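Local coordinates for protein methylxanthine N1-demethylase NdmA (Pseudomonas putida, PDB 6ICN) that removes the N1-methyl group of caffeine as formaldehyde, giving theobromine, as a Rieske oxygenase with a [2Fe-2S] cluster and a non-heme iron centre, at residues L31-L44 and L55-A67. Residues are numbered along the deposited sequence; the frame is centred on the assembly and turned at random.
Sequences LRHFWHPVCTVTEL and LAVKLLNEQLVVA
Strands 35-40 and 55-59 run roughly antiparallel, their axes 7.3 Å apart at closest and 152° between directions, with Val38 set against Val57. That spacing suits side chains rather than direct backbone pairing, and a water spans part of it, donating to Val38 O and Lys58 O. Val38 and Val57, compact and beta-branched, cross at about a right angle, Val38 CB lying 4.0 Å from Val57 CG2, while Val38 CG1 reaches Leu59. Leu59 CD1 lies 3.6 Å from His36 CB and touches the ring obliquely at CG and CD2. Histidine serves here because its NE2 also donates to Leu31 O (2.9 Å), holding the chain of 31-36 together, with Phe34 N donating to the same oxygen from the opposite face. Both strands are outermost in one six-stranded antiparallel sheet of the Rieske domain, so their packing brings the sheet's two edges together as in a closed barrel. Where helix 41-47 begins, Thr40 and Glu43 form a capping box, and Leu44, its CG anti to the backbone N (chi1 179°), puts CD2 3.7 Å from Val66 CG1. Leu55 CD2 meanwhile covers Cys39 CB. At the other end Leu60, within the type I' turn from Leu59 to Glu62, lays CD1 against Arg32 CG. Arg32, bent at chi3 (57°), brings NH1 to the anti lone pair of Glu62 OE2 (2.7 Å), which lies near the guanidinium plane, while the carboxylate is turned out of it; NH2 adds a weak second bond, and Glu62 OE1 pairs with Arg77. A water links Arg32 NH1 to Leu60 O. A methionine in place of Arg32 would probably leave Glu62 OE2 without its charged mate and that water without its donor.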
loop_
_atom_site.group_PDB
_atom_site.type_symbol
_atom_site.label_atom_id
_atom_site.label_comp_id
_atom_site.label_asym_id
_atom_site.label_seq_id
_atom_site.Cartn_x
_atom_site.Cartn_y
_atom_site.Cartn_z
ATOM N N LEU A 31 24.444 11.095 -30.469
ATOM C CA LEU A 31 23.407 10.066 -30.523
ATOM C C LEU A 31 22.109 10.559 -31.161
ATOM O O LEU A 31 21.323 9.732 -31.632
ATOM C CB LEU A 31 23.126 9.532 -29.110
ATOM C CG LEU A 31 24.316 8.795 -28.487
ATOM C CD1 LEU A 31 24.003 8.416 -27.024
ATOM C CD2 LEU A 31 24.629 7.553 -29.285
ATOM N N ARG A 32 21.873 11.875 -31.197
ATOM C CA ARG A 32 20.652 12.409 -31.804
ATOM C C ARG A 32 20.587 12.121 -33.299
ATOM O O ARG A 32 19.503 12.168 -33.881
ATOM C CB ARG A 32 20.547 13.924 -31.564
ATOM C CG ARG A 32 20.478 14.323 -30.086
ATOM C CD ARG A 32 20.531 15.838 -29.880
ATOM N NE ARG A 32 19.472 16.541 -30.603
ATOM C CZ ARG A 32 18.291 16.844 -30.077
ATOM N NH1 ARG A 32 18.030 16.514 -28.815
ATOM N NH2 ARG A 32 17.377 17.479 -30.805
ATOM N N HIS A 33 21.719 11.796 -33.925
ATOM C CA HIS A 33 21.740 11.557 -35.364
ATOM C C HIS A 33 21.307 10.160 -35.763
ATOM O O HIS A 33 21.148 9.902 -36.960
ATOM C CB HIS A 33 23.155 11.849 -35.903
ATOM C CG HIS A 33 23.490 13.302 -35.864
ATOM N ND1 HIS A 33 23.304 14.131 -36.949
ATOM C CD2 HIS A 33 23.918 14.095 -34.852
ATOM C CE1 HIS A 33 23.630 15.363 -36.617
ATOM N NE2 HIS A 33 24.011 15.369 -35.354
ATOM N N PHE A 34 21.111 9.245 -34.810
ATOM C CA PHE A 34 20.683 7.885 -35.108
ATOM C C PHE A 34 19.176 7.737 -34.928
ATOM O O PHE A 34 18.524 8.534 -34.249
ATOM C CB PHE A 34 21.393 6.882 -34.201
ATOM C CG PHE A 34 22.871 6.784 -34.453
ATOM C CD1 PHE A 34 23.344 6.058 -35.540
ATOM C CD2 PHE A 34 23.773 7.389 -33.586
ATOM C CE1 PHE A 34 24.717 5.962 -35.785
ATOM C CE2 PHE A 34 25.142 7.294 -33.819
ATOM C CZ PHE A 34 25.599 6.569 -34.915
ATOM N N TRP A 35 18.635 6.712 -35.576
ATOM C CA TRP A 35 17.269 6.262 -35.307
ATOM C C TRP A 35 17.232 5.458 -34.016
ATOM O O TRP A 35 18.013 4.517 -33.840
ATOM C CB TRP A 35 16.757 5.394 -36.457
ATOM C CG TRP A 35 16.592 6.136 -37.767
ATOM C CD1 TRP A 35 17.564 6.370 -38.716
ATOM C CD2 TRP A 35 15.388 6.733 -38.271
ATOM N NE1 TRP A 35 17.029 7.084 -39.770
ATOM C CE2 TRP A 35 15.699 7.313 -39.523
ATOM C CE3 TRP A 35 14.080 6.833 -37.787
ATOM C CZ2 TRP A 35 14.744 7.971 -40.297
ATOM C CZ3 TRP A 35 13.134 7.496 -38.557
ATOM C CH2 TRP A 35 13.469 8.040 -39.807
ATOM N N HIS A 36 16.285 5.789 -33.138
ATOM C CA HIS A 36 16.083 5.029 -31.917
ATOM C C HIS A 36 14.623 4.609 -31.812
ATOM O O HIS A 36 13.734 5.402 -32.123
ATOM C CB HIS A 36 16.446 5.856 -30.677
ATOM C CG HIS A 36 17.859 6.367 -30.677
ATOM N ND1 HIS A 36 18.941 5.561 -30.384
ATOM C CD2 HIS A 36 18.357 7.603 -30.911
ATOM C CE1 HIS A 36 20.051 6.280 -30.464
ATOM N NE2 HIS A 36 19.725 7.524 -30.780
ATOM N N PRO A 37 14.352 3.400 -31.315
ATOM C CA PRO A 37 12.959 2.990 -31.086
ATOM C C PRO A 37 12.437 3.685 -29.843
ATOM O O PRO A 37 13.162 3.860 -28.859
ATOM C CB PRO A 37 13.072 1.476 -30.865
ATOM C CG PRO A 37 14.439 1.330 -30.174
ATOM C CD PRO A 37 15.322 2.429 -30.765
ATOM N N VAL A 38 11.169 4.082 -29.877
ATOM C CA VAL A 38 10.591 4.756 -28.722
ATOM C C VAL A 38 9.399 4.019 -28.146
ATOM O O VAL A 38 9.093 4.212 -26.956
ATOM C CB VAL A 38 10.211 6.214 -29.045
ATOM C CG1 VAL A 38 11.489 7.008 -29.381
ATOM C CG2 VAL A 38 9.174 6.296 -30.198
ATOM N N CYS A 39 8.746 3.168 -28.919
ATOM C CA CYS A 39 7.598 2.413 -28.440
ATOM C C CYS A 39 7.303 1.327 -29.454
ATOM O O CYS A 39 7.796 1.371 -30.586
ATOM C CB CYS A 39 6.379 3.322 -28.239
ATOM S SG CYS A 39 5.699 4.070 -29.764
ATOM N N THR A 40 6.535 0.330 -29.024
ATOM C CA THR A 40 5.960 -0.597 -29.986
ATOM C C THR A 40 4.708 0.019 -30.603
ATOM O O THR A 40 4.091 0.933 -30.039
ATOM C CB THR A 40 5.577 -1.932 -29.338
ATOM O OG1 THR A 40 4.512 -1.718 -28.396
ATOM C CG2 THR A 40 6.781 -2.558 -28.621
ATOM N N VAL A 41 4.353 -0.483 -31.792
ATOM C CA VAL A 41 3.081 -0.094 -32.404
ATOM C C VAL A 41 1.930 -0.429 -31.466
ATOM O O VAL A 41 1.012 0.379 -31.270
ATOM C CB VAL A 41 2.914 -0.762 -33.783
ATOM C CG1 VAL A 41 1.498 -0.510 -34.345
ATOM C CG2 VAL A 41 3.959 -0.208 -34.757
ATOM N N THR A 42 2.014 -1.590 -30.809
ATOM C CA THR A 42 1.020 -1.984 -29.811
ATOM C C THR A 42 0.871 -0.931 -28.709
ATOM O O THR A 42 -0.255 -0.541 -28.359
ATOM C CB THR A 42 1.399 -3.349 -29.240
ATOM O OG1 THR A 42 1.203 -4.332 -30.270
ATOM C CG2 THR A 42 0.510 -3.695 -28.031
ATOM N N GLU A 43 1.990 -0.423 -28.174
ATOM C CA GLU A 43 1.894 0.643 -27.175
ATOM C C GLU A 43 1.187 1.877 -27.726
ATOM O O GLU A 43 0.360 2.486 -27.037
ATOM C CB GLU A 43 3.285 1.028 -26.669
ATOM C CG GLU A 43 3.900 0.057 -25.712
ATOM C CD GLU A 43 5.264 0.531 -25.263
ATOM O OE1 GLU A 43 6.120 0.751 -26.138
ATOM O OE2 GLU A 43 5.480 0.688 -24.038
ATOM N N LEU A 44 1.499 2.271 -28.972
ATOM C CA LEU A 44 0.820 3.426 -29.543
ATOM C C LEU A 44 -0.684 3.189 -29.629
ATOM O O LEU A 44 -1.480 4.066 -29.270
ATOM C CB LEU A 44 1.413 3.735 -30.921
ATOM C CG LEU A 44 0.789 4.906 -31.681
ATOM C CD1 LEU A 44 0.709 6.184 -30.875
ATOM C CD2 LEU A 44 1.650 5.149 -32.915
ATOM N N LEU A 55 0.597 9.321 -27.969
ATOM C CA LEU A 55 1.361 8.661 -26.915
ATOM C C LEU A 55 2.573 9.522 -26.597
ATOM O O LEU A 55 3.338 9.866 -27.505
ATOM C CB LEU A 55 1.807 7.249 -27.350
ATOM C CG LEU A 55 2.828 6.550 -26.434
ATOM C CD1 LEU A 55 2.180 6.298 -25.068
ATOM C CD2 LEU A 55 3.392 5.240 -27.042
ATOM N N ALA A 56 2.756 9.868 -25.316
ATOM C CA ALA A 56 3.977 10.539 -24.878
ATOM C C ALA A 56 5.137 9.546 -24.825
ATOM O O ALA A 56 5.009 8.453 -24.261
ATOM C CB ALA A 56 3.772 11.170 -23.493
ATOM N N VAL A 57 6.283 9.943 -25.386
ATOM C CA VAL A 57 7.516 9.170 -25.302
ATOM C C VAL A 57 8.651 10.131 -24.972
ATOM O O VAL A 57 8.523 11.351 -25.101
ATOM C CB VAL A 57 7.835 8.399 -26.596
ATOM C CG1 VAL A 57 6.667 7.462 -26.954
ATOM C CG2 VAL A 57 8.112 9.375 -27.747
ATOM N N LYS A 58 9.765 9.562 -24.507
ATOM C CA LYS A 58 10.950 10.335 -24.144
ATOM C C LYS A 58 12.172 9.686 -24.763
ATOM O O LYS A 58 12.335 8.463 -24.701
ATOM C CB LYS A 58 11.126 10.437 -22.615
ATOM C CG LYS A 58 12.353 11.254 -22.219
ATOM C CD LYS A 58 12.515 11.323 -20.692
ATOM C CE LYS A 58 11.646 12.395 -20.085
ATOM N NZ LYS A 58 11.864 12.465 -18.610
ATOM N N LEU A 59 13.019 10.513 -25.370
ATOM C CA LEU A 59 14.183 10.035 -26.102
ATOM C C LEU A 59 15.296 11.039 -25.883
ATOM O O LEU A 59 15.109 12.225 -26.175
ATOM C CB LEU A 59 13.857 9.890 -27.595
ATOM C CG LEU A 59 15.071 9.674 -28.489
ATOM C CD1 LEU A 59 15.750 8.364 -28.134
ATOM C CD2 LEU A 59 14.610 9.639 -29.949
ATOM N N LEU A 60 16.425 10.578 -25.333
ATOM C CA LEU A 60 17.572 11.457 -25.053
ATOM C C LEU A 60 17.133 12.725 -24.321
ATOM O O LEU A 60 17.550 13.839 -24.660
ATOM C CB LEU A 60 18.319 11.799 -26.347
ATOM C CG LEU A 60 18.931 10.568 -27.008
ATOM C CD1 LEU A 60 19.343 10.835 -28.471
ATOM C CD2 LEU A 60 20.122 10.076 -26.199
ATOM N N ASN A 61 16.244 12.552 -23.334
ATOM C CA ASN A 61 15.683 13.604 -22.484
ATOM C C ASN A 61 14.764 14.583 -23.213
ATOM O O ASN A 61 14.387 15.606 -22.626
ATOM C CB ASN A 61 16.780 14.392 -21.756
ATOM C CG ASN A 61 16.406 14.718 -20.313
ATOM O OD1 ASN A 61 15.647 13.987 -19.665
ATOM N ND2 ASN A 61 16.925 15.834 -19.810
ATOM N N GLU A 62 14.373 14.300 -24.456
ATOM C CA GLU A 62 13.374 15.095 -25.157
ATOM C C GLU A 62 11.984 14.515 -24.917
ATOM O O GLU A 62 11.787 13.308 -25.081
ATOM C CB GLU A 62 13.657 15.093 -26.663
ATOM C CG GLU A 62 14.984 15.707 -27.029
ATOM C CD GLU A 62 14.854 17.178 -27.364
ATOM O OE1 GLU A 62 13.878 17.819 -26.909
ATOM O OE2 GLU A 62 15.716 17.685 -28.107
ATOM N N GLN A 63 11.023 15.372 -24.581
ATOM C CA GLN A 63 9.634 14.945 -24.416
ATOM C C GLN A 63 8.927 15.075 -25.758
ATOM O O GLN A 63 8.745 16.185 -26.261
ATOM C CB GLN A 63 8.937 15.780 -23.350
ATOM C CG GLN A 63 9.576 15.658 -21.989
ATOM C CD GLN A 63 8.788 16.415 -20.938
ATOM O OE1 GLN A 63 7.799 15.914 -20.432
ATOM N NE2 GLN A 63 9.219 17.621 -20.624
ATOM N N LEU A 64 8.528 13.944 -26.326
ATOM C CA LEU A 64 7.926 13.890 -27.648
ATOM C C LEU A 64 6.539 13.269 -27.576
ATOM O O LEU A 64 6.172 12.629 -26.586
ATOM C CB LEU A 64 8.805 13.068 -28.594
ATOM C CG LEU A 64 10.296 13.416 -28.632
ATOM C CD1 LEU A 64 11.063 12.442 -29.510
ATOM C CD2 LEU A 64 10.501 14.863 -29.075
ATOM N N VAL A 65 5.762 13.449 -28.642
ATOM C CA VAL A 65 4.466 12.796 -28.772
ATOM C C VAL A 65 4.402 12.120 -30.136
ATOM O O VAL A 65 4.833 12.698 -31.144
ATOM C CB VAL A 65 3.316 13.808 -28.574
ATOM C CG1 VAL A 65 3.433 14.979 -29.581
ATOM C CG2 VAL A 65 1.961 13.121 -28.661
ATOM N N VAL A 66 3.887 10.894 -30.160
ATOM C CA VAL A 66 3.705 10.121 -31.386
ATOM C C VAL A 66 2.214 9.952 -31.632
ATOM O O VAL A 66 1.445 9.703 -30.692
ATOM C CB VAL A 66 4.394 8.748 -31.297
ATOM C CG1 VAL A 66 4.059 7.885 -32.507
ATOM C CG2 VAL A 66 5.922 8.922 -31.200
ATOM N N ALA A 67 1.805 10.061 -32.901
ATOM C CA ALA A 67 0.406 9.861 -33.266
ATOM C C ALA A 67 0.340 9.315 -34.683
ATOM O O ALA A 67 1.239 9.567 -35.500
ATOM C CB ALA A 67 -0.409 11.160 -33.167
HETATM O O HOH W 1 19.244 15.170 -26.603
HETATM O O HOH W 2 10.466 6.161 -25.064
#